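PDB 7OSK: arabinogalactan endo-1,4-beta-galactosidase from Ignisphaera aggregans, which probably cleaves internal beta-1,4-galactosidic bonds of galactan and arabinogalactan, the chain here being its calcium-binding GH53 catalytic domain. Local coordinates for residues Q208-L213 against S251-D256; D239-F244 against D256-S261; R247-G252 against Q282-K287. One frame throughout, in Å; residues are numbered along the deposited sequence.

Interaction 1 (Q208-L213 against S251-D256); sequences QFVGLL and SGVSFD
No aromatic ring takes part where Val210 and Leu213 meet Ser251 and Val253; the two nearby phenyl groups are engaged elsewhere. Phe209 meets Trp206 edge to face, while Phe255 forms a cation-pi pair with Lys286. What remains between the segments is a small aliphatic joint built around one branched side chain. Val210 points from helix 206-223 at the loop and divides its methyls between two partners. With CG1 anti to the backbone N (chi1 170°), the Val210 and Val253 side chains cross obliquely, Val210 CG1 lying 3.6 Å from Val253 CG2. The other methyl, CG2, rests on the serine, 3.7 Å from Ser251 CB. Three residues on, Leu213 CD2 reaches the second methyl of the loop valine, 4.2 Å from Val253 CG1. An alanine at Val210 would lack both methyls and would probably leave Val253 CG2 and Ser251 CB facing a gap. The serine's hydroxyl finds its polar partners outside this pairing: OG is hydrogen-bonded to Arg247 O and Trp206 NE1. The contact joins the loop between helix 238-250 and strand 257-261 to the preceding outer helix, 206-223, with Leu248 touching both Leu213 and Val253.

Interaction 2 (D239-F244 against D256-S261); sequences DFYINF and DVIAIS
Tyr241 makes the whole contact of helical residues 239-244 with Ile258 and Ile260, and the residues around it in the helix pack elsewhere. Asp239, at the outset, is exposed and forms a salt bridge with Lys237. Phe240 does not reach the strand; one face of its ring is covered, near the rim, by Phe244 CB from the next turn, 4.1 Å above the plane. Tyr241 follows, aimed at the strand. Its CG stands anti to the carbonyl carbon (chi1 -84°), which carries the ring across to the two isoleucines. Ile258 CG2 comes to the ring edge, near its plane, 4.4 Å from Tyr241 CE2. Ile260 lies farther along, at the phenol end: its CG2 is 3.7 Å from Tyr241 OH, and its CG1 is 4.1 Å from Tyr241 CE2. This buried hydroxyl is satisfied by a hydrogen bond to the carbonyl of Gly235. Last in the walk, Phe244 packs on Leu233 and meets Trp206 edge to face. Ala259 points away from the helix and packs on Val230 and Ala291. The axes of helical segment 239-244 and strand 257-261 pass 12.2 Å apart, with 146° between their directions, the near-antiparallel return expected in the beta-alpha-beta unit of strand 228-234, helix 238-250 and strand 257-261; Leu276 touches both Tyr241 and Ile260, so the next outer helix, 270-283, packs against the same pair.

Interaction 3 (R247-G252 against Q282-K287); sequences RLINSG and QRYDKK
Ile249 sits in the last turn of one helix and Tyr284 just past the end of another, their CA atoms 9.6 Å apart. The first helix closes with a Schellman motif: Gly252 takes a positive phi of 92°, with two bonds back into the last turn, one of them from Gly252 N to Ile249 O at 3.1 Å. At the second, Tyr284 is the first residue to leave helical angles as the chain stretches out toward strand 287-293. Between these ends the contact is carried by a single methyl. Ile249 CD1, at the tip of an extended branch (chi2 180°), approaches the tyrosine ring obliquely, 3.6 Å from Tyr284 CD1. The same methyl meets the aliphatic part of a lysine, 4.0 Å from Lys286 CE. A bend about the CD-CE bond (chi4 -59°) turns NZ aside, and NZ is hydrogen-bonded to Phe255 O. Asp246 fixes the tyrosine from the first helix, with OD1 hydrogen-bonded to Tyr284 OH and OD2 in a salt bridge with Arg283 NH2. Arg283 CG lies above one face of the Tyr284 ring, near its rim. The last turn of helix 238-250 thus meets the connection leaving helix 270-283, where the TIM-barrel chain returns to the N-terminal ends of the strands.

The three contacts join helix 238-250 and the loop after it to the helix before, the strand it leads to and the connection after the next helix. Interaction 1 and interaction 2, with centres about 14 Å apart, share Asp256 and meet where Phe209 CE2 lies 3.8 Å from Phe244 CZ. Interaction 3 shares Ser251 and Gly252 with interaction 1, about 11 Å away between centres. Its centre is about 9 Å from that of interaction 2, and the sheet links the two: Lys287 N is 3.1 Å from Asp256 O, and Lys287 O is 2.8 Å from Ile258 N. All three lie away from the calcium site; interactions 1 and 3 lie toward the barrel's N-terminal end, whereas TIM-barrel active sites form at the C-terminal strand ends.

Interaction 1 (Q208-L213 against S251-D256)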
ATOM      1  N   GLN A 208      11.277 -10.054 -21.007  1.00 25.95           N
ATOM      2  CA  GLN A 208       9.828  -9.986 -21.118  1.00 24.68           C
ATOM      3  C   GLN A 208       9.237  -9.215 -19.946  1.00 22.98           C
ATOM      4  O   GLN A 208       8.266  -8.475 -20.098  1.00 20.52           O
ATOM      5  CB  GLN A 208       9.237 -11.394 -21.183  1.00 24.04           C
ATOM      6  CG  GLN A 208       9.621 -12.149 -22.440  1.00 24.50           C
ATOM      7  CD  GLN A 208       8.834 -13.432 -22.618  1.00 25.46           C
ATOM      8  OE1 GLN A 208       8.323 -14.003 -21.653  1.00 22.63           O
ATOM      9  NE2 GLN A 208       8.726 -13.888 -23.861  1.00 26.75           N
ATOM     10  N   PHE A 209       9.840  -9.405 -18.777  1.00 25.66           N
ATOM     11  CA  PHE A 209       9.463  -8.684 -17.567  1.00 22.98           C
ATOM     12  C   PHE A 209       9.540  -7.171 -17.794  1.00 22.01           C
ATOM     13  O   PHE A 209       8.628  -6.435 -17.420  1.00 18.49           O
ATOM     14  CB  PHE A 209      10.371  -9.120 -16.408  1.00 22.98           C
ATOM     15  CG  PHE A 209      10.190  -8.330 -15.137  1.00 22.70           C
ATOM     16  CD1 PHE A 209       8.952  -7.825 -14.769  1.00 22.38           C
ATOM     17  CD2 PHE A 209      11.271  -8.101 -14.303  1.00 23.11           C
ATOM     18  CE1 PHE A 209       8.803  -7.102 -13.596  1.00 21.58           C
ATOM     19  CE2 PHE A 209      11.127  -7.383 -13.131  1.00 22.54           C
ATOM     20  CZ  PHE A 209       9.894  -6.883 -12.778  1.00 19.76           C
ATOM     21  N   VAL A 210      10.618  -6.718 -18.430  1.00 23.16           N
ATOM     22  CA  VAL A 210      10.822  -5.291 -18.679  1.00 22.23           C
ATOM     23  C   VAL A 210       9.880  -4.772 -19.761  1.00 19.81           C
ATOM     24  O   VAL A 210       9.458  -3.618 -19.728  1.00 19.43           O
ATOM     25  CB  VAL A 210      12.279  -4.999 -19.090  1.00 20.36           C
ATOM     26  CG1 VAL A 210      12.433  -3.563 -19.588  1.00 22.15           C
ATOM     27  CG2 VAL A 210      13.211  -5.249 -17.920  1.00 20.88           C
ATOM     28  N   GLY A 211       9.565  -5.624 -20.728  1.00 22.25           N
ATOM     29  CA  GLY A 211       8.637  -5.258 -21.779  1.00 19.15           C
ATOM     30  C   GLY A 211       7.259  -4.968 -21.215  1.00 22.15           C
ATOM     31  O   GLY A 211       6.621  -3.986 -21.592  1.00 22.62           O
ATOM     32  N   LEU A 212       6.801  -5.825 -20.307  1.00 22.98           N
ATOM     33  CA  LEU A 212       5.500  -5.651 -19.673  1.00 20.68           C
ATOM     34  C   LEU A 212       5.517  -4.467 -18.716  1.00 20.11           C
ATOM     35  O   LEU A 212       4.539  -3.729 -18.610  1.00 20.10           O
ATOM     36  CB  LEU A 212       5.092  -6.923 -18.926  1.00 19.87           C
ATOM     37  CG  LEU A 212       4.773  -8.135 -19.806  1.00 23.00           C
ATOM     38  CD1 LEU A 212       4.554  -9.379 -18.958  1.00 22.94           C
ATOM     39  CD2 LEU A 212       3.556  -7.865 -20.676  1.00 22.04           C
ATOM     40  N   LEU A 213       6.632  -4.289 -18.017  1.00 21.58           N
ATOM     41  CA  LEU A 213       6.767  -3.186 -17.078  1.00 20.34           C
ATOM     42  C   LEU A 213       6.747  -1.861 -17.833  1.00 21.69           C
ATOM     43  O   LEU A 213       6.064  -0.919 -17.434  1.00 21.98           O
ATOM     44  CB  LEU A 213       8.057  -3.328 -16.266  1.00 19.86           C
ATOM     45  CG  LEU A 213       8.027  -2.914 -14.792  1.00 21.20           C
ATOM     46  CD1 LEU A 213       6.940  -3.643 -14.018  1.00 20.85           C
ATOM     47  CD2 LEU A 213       9.383  -3.182 -14.159  1.00 17.85           C
ATOM     48  N   SER A 251      17.878  -1.259 -17.883  1.00 20.20           N
ATOM     49  CA  SER A 251      16.983  -1.834 -18.889  1.00 19.56           C
ATOM     50  C   SER A 251      16.111  -0.776 -19.564  1.00 20.89           C
ATOM     51  O   SER A 251      15.338  -1.090 -20.472  1.00 20.93           O
ATOM     52  CB  SER A 251      16.091  -2.904 -18.258  1.00 18.61           C
ATOM     53  OG  SER A 251      16.852  -4.017 -17.825  1.00 23.13           O
ATOM     54  N   GLY A 252      16.235   0.470 -19.120  1.00 18.95           N
ATOM     55  CA  GLY A 252      15.493   1.569 -19.710  1.00 19.19           C
ATOM     56  C   GLY A 252      14.167   1.834 -19.025  1.00 19.74           C
ATOM     57  O   GLY A 252      13.393   2.682 -19.471  1.00 19.58           O
ATOM     58  N   VAL A 253      13.900   1.109 -17.944  1.00 19.65           N
ATOM     59  CA  VAL A 253      12.671   1.308 -17.188  1.00 21.11           C
ATOM     60  C   VAL A 253      12.728   2.644 -16.457  1.00 18.14           C
ATOM     61  O   VAL A 253      13.523   2.827 -15.533  1.00 16.66           O
ATOM     62  CB  VAL A 253      12.427   0.167 -16.173  1.00 19.53           C
ATOM     63  CG1 VAL A 253      11.174   0.436 -15.342  1.00 17.90           C
ATOM     64  CG2 VAL A 253      12.300  -1.162 -16.894  1.00 19.54           C
ATOM     65  N   SER A 254      11.881   3.575 -16.883  1.00 16.91           N
ATOM     66  CA  SER A 254      11.825   4.898 -16.278  1.00 18.26           C
ATOM     67  C   SER A 254      10.762   4.943 -15.187  1.00 19.87           C
ATOM     68  O   SER A 254       9.591   4.653 -15.431  1.00 20.48           O
ATOM     69  CB  SER A 254      11.542   5.963 -17.341  1.00 17.55           C
ATOM     70  OG  SER A 254      10.337   5.687 -18.034  1.00 18.01           O
ATOM     71  N   PHE A 255      11.188   5.297 -13.980  1.00 19.10           N
ATOM     72  CA  PHE A 255      10.278   5.440 -12.853  1.00 17.31           C
ATOM     73  C   PHE A 255      10.816   6.502 -11.910  1.00 19.01           C
ATOM     74  O   PHE A 255      11.978   6.892 -12.010  1.00 19.37           O
ATOM     75  CB  PHE A 255      10.097   4.109 -12.123  1.00 17.99           C
ATOM     76  CG  PHE A 255      11.365   3.561 -11.540  1.00 17.83           C
ATOM     77  CD1 PHE A 255      12.310   2.959 -12.352  1.00 20.59           C
ATOM     78  CD2 PHE A 255      11.611   3.646 -10.182  1.00 18.98           C
ATOM     79  CE1 PHE A 255      13.479   2.454 -11.823  1.00 19.79           C
ATOM     80  CE2 PHE A 255      12.779   3.142  -9.645  1.00 19.71           C
ATOM     81  CZ  PHE A 255      13.714   2.545 -10.466  1.00 20.93           C
ATOM     82  N   ASP A 256       9.974   6.960 -10.989  1.00 21.23           N
ATOM     83  CA  ASP A 256      10.313   8.090 -10.131  1.00 18.35           C
ATOM     84  C   ASP A 256      10.522   7.672  -8.679  1.00 20.08           C
ATOM     85  O   ASP A 256      11.387   8.219  -7.992  1.00 21.51           O
ATOM     86  CB  ASP A 256       9.215   9.154 -10.207  1.00 20.21           C
ATOM     87  CG  ASP A 256       8.934   9.601 -11.630  1.00 21.82           C
ATOM     88  OD1 ASP A 256       9.750  10.369 -12.184  1.00 20.15           O
ATOM     89  OD2 ASP A 256       7.895   9.191 -12.190  1.00 18.90           O
TER

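Interaction 2 (D239-F244 against D256-S261)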
ATOM      1  N   ASP A 239      21.259  -5.462  -0.484  1.00 25.93           N
ATOM      2  CA  ASP A 239      22.043  -6.027  -1.577  1.00 26.77           C
ATOM      3  C   ASP A 239      21.147  -6.511  -2.717  1.00 26.18           C
ATOM      4  O   ASP A 239      21.582  -6.577  -3.866  1.00 25.47           O
ATOM      5  CB  ASP A 239      22.924  -7.176  -1.076  1.00 28.04           C
ATOM      6  CG  ASP A 239      22.135  -8.243  -0.345  1.00 30.18           C
ATOM      7  OD1 ASP A 239      21.138  -7.896   0.322  1.00 29.51           O
ATOM      8  OD2 ASP A 239      22.513  -9.429  -0.436  1.00 35.57           O
ATOM      9  N   PHE A 240      19.900  -6.846  -2.400  1.00 25.75           N
ATOM     10  CA  PHE A 240      18.946  -7.262  -3.425  1.00 25.48           C
ATOM     11  C   PHE A 240      18.397  -6.057  -4.179  1.00 24.01           C
ATOM     12  O   PHE A 240      18.247  -6.100  -5.400  1.00 21.65           O
ATOM     13  CB  PHE A 240      17.793  -8.058  -2.812  1.00 26.38           C
ATOM     14  CG  PHE A 240      16.646  -8.277  -3.759  1.00 22.63           C
ATOM     15  CD1 PHE A 240      16.679  -9.311  -4.682  1.00 22.73           C
ATOM     16  CD2 PHE A 240      15.540  -7.445  -3.731  1.00 22.39           C
ATOM     17  CE1 PHE A 240      15.627  -9.511  -5.558  1.00 22.24           C
ATOM     18  CE2 PHE A 240      14.486  -7.637  -4.603  1.00 23.77           C
ATOM     19  CZ  PHE A 240      14.528  -8.672  -5.518  1.00 23.10           C
ATOM     20  N   TYR A 241      18.090  -4.989  -3.445  1.00 22.84           N
ATOM     21  CA  TYR A 241      17.603  -3.755  -4.053  1.00 23.26           C
ATOM     22  C   TYR A 241      18.608  -3.240  -5.077  1.00 24.27           C
ATOM     23  O   TYR A 241      18.234  -2.828  -6.177  1.00 23.40           O
ATOM     24  CB  TYR A 241      17.345  -2.688  -2.988  1.00 21.99           C
ATOM     25  CG  TYR A 241      15.990  -2.781  -2.318  1.00 24.17           C
ATOM     26  CD1 TYR A 241      15.675  -3.847  -1.481  1.00 23.75           C
ATOM     27  CD2 TYR A 241      15.032  -1.793  -2.508  1.00 22.04           C
ATOM     28  CE1 TYR A 241      14.440  -3.931  -0.861  1.00 21.47           C
ATOM     29  CE2 TYR A 241      13.793  -1.868  -1.891  1.00 22.31           C
ATOM     30  CZ  TYR A 241      13.503  -2.940  -1.070  1.00 21.84           C
ATOM     31  OH  TYR A 241      12.274  -3.022  -0.452  1.00 18.42           O
ATOM     32  N   ILE A 242      19.884  -3.272  -4.708  1.00 22.92           N
ATOM     33  CA  ILE A 242      20.952  -2.857  -5.607  1.00 24.30           C
ATOM     34  C   ILE A 242      20.905  -3.655  -6.905  1.00 22.21           C
ATOM     35  O   ILE A 242      20.850  -3.081  -7.990  1.00 21.48           O
ATOM     36  CB  ILE A 242      22.340  -3.030  -4.956  1.00 24.08           C
ATOM     37  CG1 ILE A 242      22.489  -2.062  -3.779  1.00 23.39           C
ATOM     38  CG2 ILE A 242      23.450  -2.793  -5.982  1.00 22.41           C
ATOM     39  CD1 ILE A 242      23.751  -2.267  -2.962  1.00 25.79           C
ATOM     40  N   ASN A 243      20.931  -4.977  -6.784  1.00 22.22           N
ATOM     41  CA  ASN A 243      20.956  -5.856  -7.945  1.00 25.06           C
ATOM     42  C   ASN A 243      19.717  -5.696  -8.817  1.00 22.49           C
ATOM     43  O   ASN A 243      19.803  -5.725 -10.044  1.00 21.34           O
ATOM     44  CB  ASN A 243      21.082  -7.317  -7.503  1.00 27.36           C
ATOM     45  CG  ASN A 243      22.387  -7.600  -6.779  1.00 25.87           C
ATOM     46  OD1 ASN A 243      23.421  -7.003  -7.076  1.00 25.27           O
ATOM     47  ND2 ASN A 243      22.343  -8.522  -5.822  1.00 24.95           N
ATOM     48  N   PHE A 244      18.568  -5.520  -8.174  1.00 22.51           N
ATOM     49  CA  PHE A 244      17.297  -5.447  -8.883  1.00 22.09           C
ATOM     50  C   PHE A 244      17.100  -4.101  -9.576  1.00 21.46           C
ATOM     51  O   PHE A 244      16.692  -4.047 -10.736  1.00 21.61           O
ATOM     52  CB  PHE A 244      16.139  -5.706  -7.919  1.00 22.10           C
ATOM     53  CG  PHE A 244      14.802  -5.816  -8.594  1.00 21.22           C
ATOM     54  CD1 PHE A 244      14.022  -4.690  -8.807  1.00 21.24           C
ATOM     55  CD2 PHE A 244      14.327  -7.045  -9.018  1.00 20.59           C
ATOM     56  CE1 PHE A 244      12.792  -4.790  -9.431  1.00 22.27           C
ATOM     57  CE2 PHE A 244      13.098  -7.153  -9.641  1.00 20.35           C
ATOM     58  CZ  PHE A 244      12.329  -6.024  -9.848  1.00 22.26           C
ATOM     59  N   ASP A 256       9.974   6.960 -10.989  1.00 21.23           N
ATOM     60  CA  ASP A 256      10.313   8.090 -10.131  1.00 18.35           C
ATOM     61  C   ASP A 256      10.522   7.672  -8.679  1.00 20.08           C
ATOM     62  O   ASP A 256      11.387   8.219  -7.992  1.00 21.51           O
ATOM     63  CB  ASP A 256       9.215   9.154 -10.207  1.00 20.21           C
ATOM     64  CG  ASP A 256       8.934   9.601 -11.630  1.00 21.82           C
ATOM     65  OD1 ASP A 256       9.750  10.369 -12.184  1.00 20.15           O
ATOM     66  OD2 ASP A 256       7.895   9.191 -12.190  1.00 18.90           O
ATOM     67  N   VAL A 257       9.737   6.702  -8.219  1.00 16.84           N
ATOM     68  CA  VAL A 257       9.718   6.341  -6.806  1.00 18.20           C
ATOM     69  C   VAL A 257      10.118   4.889  -6.570  1.00 21.08           C
ATOM     70  O   VAL A 257       9.705   3.993  -7.306  1.00 21.94           O
ATOM     71  CB  VAL A 257       8.321   6.569  -6.191  1.00 18.37           C
ATOM     72  CG1 VAL A 257       8.368   6.412  -4.677  1.00 18.26           C
ATOM     73  CG2 VAL A 257       7.796   7.947  -6.561  1.00 23.53           C
ATOM     74  N   ILE A 258      10.930   4.677  -5.539  1.00 21.28           N
ATOM     75  CA  ILE A 258      11.255   3.340  -5.057  1.00 18.04           C
ATOM     76  C   ILE A 258      10.470   3.078  -3.782  1.00 20.73           C
ATOM     77  O   ILE A 258      10.793   3.622  -2.726  1.00 22.28           O
ATOM     78  CB  ILE A 258      12.761   3.177  -4.782  1.00 20.10           C
ATOM     79  CG1 ILE A 258      13.554   3.359  -6.076  1.00 20.54           C
ATOM     80  CG2 ILE A 258      13.053   1.804  -4.173  1.00 20.42           C
ATOM     81  CD1 ILE A 258      15.025   3.623  -5.857  1.00 23.34           C
ATOM     82  N   ALA A 259       9.444   2.237  -3.886  1.00 23.22           N
ATOM     83  CA  ALA A 259       8.560   1.970  -2.760  1.00 20.56           C
ATOM     84  C   ALA A 259       9.012   0.736  -1.987  1.00 19.59           C
ATOM     85  O   ALA A 259       9.562  -0.205  -2.563  1.00 20.44           O
ATOM     86  CB  ALA A 259       7.137   1.802  -3.239  1.00 19.72           C
ATOM     87  N   ILE A 260       8.765   0.751  -0.680  1.00 17.23           N
ATOM     88  CA  ILE A 260       9.218  -0.307   0.216  1.00 19.02           C
ATOM     89  C   ILE A 260       8.067  -0.858   1.051  1.00 20.89           C
ATOM     90  O   ILE A 260       7.251  -0.099   1.575  1.00 20.53           O
ATOM     91  CB  ILE A 260      10.320   0.209   1.169  1.00 18.26           C
ATOM     92  CG1 ILE A 260      11.536   0.685   0.375  1.00 19.84           C
ATOM     93  CG2 ILE A 260      10.746  -0.877   2.151  1.00 19.18           C
ATOM     94  CD1 ILE A 260      12.422   1.647   1.140  1.00 20.20           C
ATOM     95  N   SER A 261       8.005  -2.183   1.164  1.00 22.33           N
ATOM     96  CA  SER A 261       7.138  -2.830   2.143  1.00 20.84           C
ATOM     97  C   SER A 261       7.977  -3.206   3.347  1.00 18.51           C
ATOM     98  O   SER A 261       8.801  -4.114   3.265  1.00 18.48           O
ATOM     99  CB  SER A 261       6.462  -4.078   1.568  1.00 21.24           C
ATOM    100  OG  SER A 261       5.524  -3.746   0.565  1.00 22.37           O
TER

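Interaction 3 (R247-G252 against Q282-K287)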
ATOM      1  N   ARG A 247      19.681  -3.296 -12.507  0.50 21.25           N
ATOM      2  CA  ARG A 247      19.302  -3.999 -13.724  0.50 19.85           C
ATOM      3  C   ARG A 247      18.047  -3.382 -14.333  0.50 20.79           C
ATOM      4  O   ARG A 247      17.847  -3.428 -15.546  0.50 22.27           O
ATOM      5  CB  ARG A 247      19.077  -5.484 -13.440  0.50 20.24           C
ATOM      6  CG  ARG A 247      19.099  -6.361 -14.684  0.50 20.32           C
ATOM      7  CD  ARG A 247      18.879  -7.827 -14.339  0.50 20.14           C
ATOM      8  NE  ARG A 247      19.025  -8.693 -15.505  0.50 19.36           N
ATOM      9  CZ  ARG A 247      18.760  -9.995 -15.509  0.50 18.96           C
ATOM     10  NH1 ARG A 247      18.326 -10.596 -14.409  0.50 19.39           N
ATOM     11  NH2 ARG A 247      18.924 -10.701 -16.618  0.50 19.33           N
ATOM     12  N   LEU A 248      17.205  -2.798 -13.486  1.00 19.91           N
ATOM     13  CA  LEU A 248      15.973  -2.168 -13.947  1.00 20.99           C
ATOM     14  C   LEU A 248      16.266  -0.840 -14.642  1.00 18.99           C
ATOM     15  O   LEU A 248      15.780  -0.581 -15.742  1.00 17.94           O
ATOM     16  CB  LEU A 248      15.014  -1.952 -12.771  1.00 21.81           C
ATOM     17  CG  LEU A 248      13.520  -1.906 -13.099  1.00 20.69           C
ATOM     18  CD1 LEU A 248      13.034  -3.261 -13.596  1.00 20.75           C
ATOM     19  CD2 LEU A 248      12.723  -1.467 -11.881  1.00 20.03           C
ATOM     20  N   ILE A 249      17.063  -0.002 -13.987  1.00 19.90           N
ATOM     21  CA  ILE A 249      17.463   1.282 -14.550  1.00 19.36           C
ATOM     22  C   ILE A 249      18.219   1.082 -15.862  1.00 19.78           C
ATOM     23  O   ILE A 249      17.970   1.781 -16.843  1.00 21.84           O
ATOM     24  CB  ILE A 249      18.336   2.081 -13.550  1.00 20.09           C
ATOM     25  CG1 ILE A 249      17.474   2.529 -12.362  1.00 21.26           C
ATOM     26  CG2 ILE A 249      19.001   3.284 -14.232  1.00 18.49           C
ATOM     27  CD1 ILE A 249      18.216   3.320 -11.297  1.00 21.62           C
ATOM     28  N   ASN A 250      19.137   0.121 -15.877  1.00 19.51           N
ATOM     29  CA  ASN A 250      19.910  -0.178 -17.077  1.00 21.06           C
ATOM     30  C   ASN A 250      19.044  -0.710 -18.218  1.00 20.42           C
ATOM     31  O   ASN A 250      19.429  -0.621 -19.384  1.00 20.38           O
ATOM     32  CB  ASN A 250      21.015  -1.191 -16.757  1.00 20.29           C
ATOM     33  CG  ASN A 250      22.142  -0.590 -15.936  1.00 20.56           C
ATOM     34  OD1 ASN A 250      22.400   0.612 -15.994  1.00 23.00           O
ATOM     35  ND2 ASN A 250      22.826  -1.430 -15.170  1.00 20.47           N
ATOM     36  N   SER A 251      17.878  -1.259 -17.883  1.00 20.20           N
ATOM     37  CA  SER A 251      16.983  -1.834 -18.889  1.00 19.56           C
ATOM     38  C   SER A 251      16.111  -0.776 -19.564  1.00 20.89           C
ATOM     39  O   SER A 251      15.338  -1.090 -20.472  1.00 20.93           O
ATOM     40  CB  SER A 251      16.091  -2.904 -18.258  1.00 18.61           C
ATOM     41  OG  SER A 251      16.852  -4.017 -17.825  1.00 23.13           O
ATOM     42  N   GLY A 252      16.235   0.470 -19.120  1.00 18.95           N
ATOM     43  CA  GLY A 252      15.493   1.569 -19.710  1.00 19.19           C
ATOM     44  C   GLY A 252      14.167   1.834 -19.025  1.00 19.74           C
ATOM     45  O   GLY A 252      13.393   2.682 -19.471  1.00 19.58           O
ATOM     46  N   GLN A 282      22.184   7.290  -1.859  1.00 28.93           N
ATOM     47  CA  GLN A 282      23.540   7.485  -2.359  1.00 31.50           C
ATOM     48  C   GLN A 282      23.723   6.855  -3.735  1.00 30.22           C
ATOM     49  O   GLN A 282      24.467   7.377  -4.561  1.00 31.18           O
ATOM     50  CB  GLN A 282      24.573   6.905  -1.390  1.00 33.10           C
ATOM     51  CG  GLN A 282      26.015   7.180  -1.820  1.00 35.23           C
ATOM     52  CD  GLN A 282      27.041   6.542  -0.911  1.00 40.67           C
ATOM     53  OE1 GLN A 282      27.315   7.038   0.182  1.00 53.06           O
ATOM     54  NE2 GLN A 282      27.621   5.437  -1.363  1.00 39.02           N
ATOM     55  N   ARG A 283      23.047   5.737  -3.980  1.00 28.52           N
ATOM     56  CA  ARG A 283      23.236   4.995  -5.225  1.00 28.51           C
ATOM     57  C   ARG A 283      22.272   5.442  -6.319  1.00 27.96           C
ATOM     58  O   ARG A 283      22.556   5.273  -7.505  1.00 26.39           O
ATOM     59  CB  ARG A 283      23.072   3.495  -4.981  1.00 23.80           C
ATOM     60  CG  ARG A 283      23.577   2.641  -6.127  1.00 24.54           C
ATOM     61  CD  ARG A 283      23.465   1.163  -5.814  1.00 25.50           C
ATOM     62  NE  ARG A 283      24.154   0.340  -6.806  1.00 23.41           N
ATOM     63  CZ  ARG A 283      25.424  -0.049  -6.718  1.00 22.64           C
ATOM     64  NH1 ARG A 283      26.174   0.307  -5.682  1.00 22.41           N
ATOM     65  NH2 ARG A 283      25.951  -0.800  -7.675  1.00 22.95           N
ATOM     66  N   TYR A 284      21.139   6.012  -5.914  1.00 26.28           N
ATOM     67  CA  TYR A 284      20.092   6.404  -6.855  1.00 28.41           C
ATOM     68  C   TYR A 284      19.597   7.828  -6.613  1.00 30.79           C
ATOM     69  O   TYR A 284      19.497   8.275  -5.468  1.00 31.57           O
ATOM     70  CB  TYR A 284      18.910   5.436  -6.763  1.00 26.77           C
ATOM     71  CG  TYR A 284      19.299   3.982  -6.879  1.00 24.51           C
ATOM     72  CD1 TYR A 284      19.817   3.476  -8.062  1.00 24.32           C
ATOM     73  CD2 TYR A 284      19.136   3.112  -5.808  1.00 25.11           C
ATOM     74  CE1 TYR A 284      20.171   2.148  -8.174  1.00 24.58           C
ATOM     75  CE2 TYR A 284      19.486   1.780  -5.912  1.00 24.13           C
ATOM     76  CZ  TYR A 284      20.003   1.305  -7.098  1.00 23.44           C
ATOM     77  OH  TYR A 284      20.355  -0.015  -7.216  1.00 24.22           O
ATOM     78  N   ASP A 285      19.291   8.531  -7.703  1.00 29.90           N
ATOM     79  CA  ASP A 285      18.660   9.844  -7.633  1.00 31.98           C
ATOM     80  C   ASP A 285      17.164   9.681  -7.885  1.00 30.53           C
ATOM     81  O   ASP A 285      16.625  10.162  -8.883  1.00 32.03           O
ATOM     82  CB  ASP A 285      19.283  10.817  -8.644  1.00 31.96           C
ATOM     83  CG  ASP A 285      20.414  11.648  -8.048  1.00 35.36           C
ATOM     84  OD1 ASP A 285      20.328  12.037  -6.861  1.00 32.72           O
ATOM     85  OD2 ASP A 285      21.398  11.910  -8.774  1.00 37.46           O
ATOM     86  N   LYS A 286      16.506   8.976  -6.971  1.00 29.28           N
ATOM     87  CA  LYS A 286      15.066   8.768  -7.035  1.00 26.56           C
ATOM     88  C   LYS A 286      14.465   8.853  -5.640  1.00 25.90           C
ATOM     89  O   LYS A 286      15.185   8.817  -4.642  1.00 26.30           O
ATOM     90  CB  LYS A 286      14.742   7.419  -7.672  1.00 23.30           C
ATOM     91  CG  LYS A 286      15.117   7.338  -9.139  1.00 22.89           C
ATOM     92  CD  LYS A 286      14.789   5.981  -9.725  1.00 19.66           C
ATOM     93  CE  LYS A 286      15.176   5.906 -11.192  1.00 21.61           C
ATOM     94  NZ  LYS A 286      14.476   6.932 -12.010  1.00 21.50           N
ATOM     95  N   LYS A 287      13.142   8.961  -5.581  1.00 24.71           N
ATOM     96  CA  LYS A 287      12.443   9.125  -4.314  1.00 22.12           C
ATOM     97  C   LYS A 287      12.294   7.805  -3.569  1.00 21.44           C
ATOM     98  O   LYS A 287      12.300   6.729  -4.171  1.00 18.80           O
ATOM     99  CB  LYS A 287      11.068   9.754  -4.547  1.00 23.49           C
ATOM    100  CG  LYS A 287      11.123  11.160  -5.133  1.00 25.45           C
ATOM    101  CD  LYS A 287      11.814  12.148  -4.193  1.00 27.62           C
ATOM    102  CE  LYS A 287      12.087  13.478  -4.876  1.00 32.45           C
ATOM    103  NZ  LYS A 287      10.840  14.150  -5.335  1.00 34.12           N
TER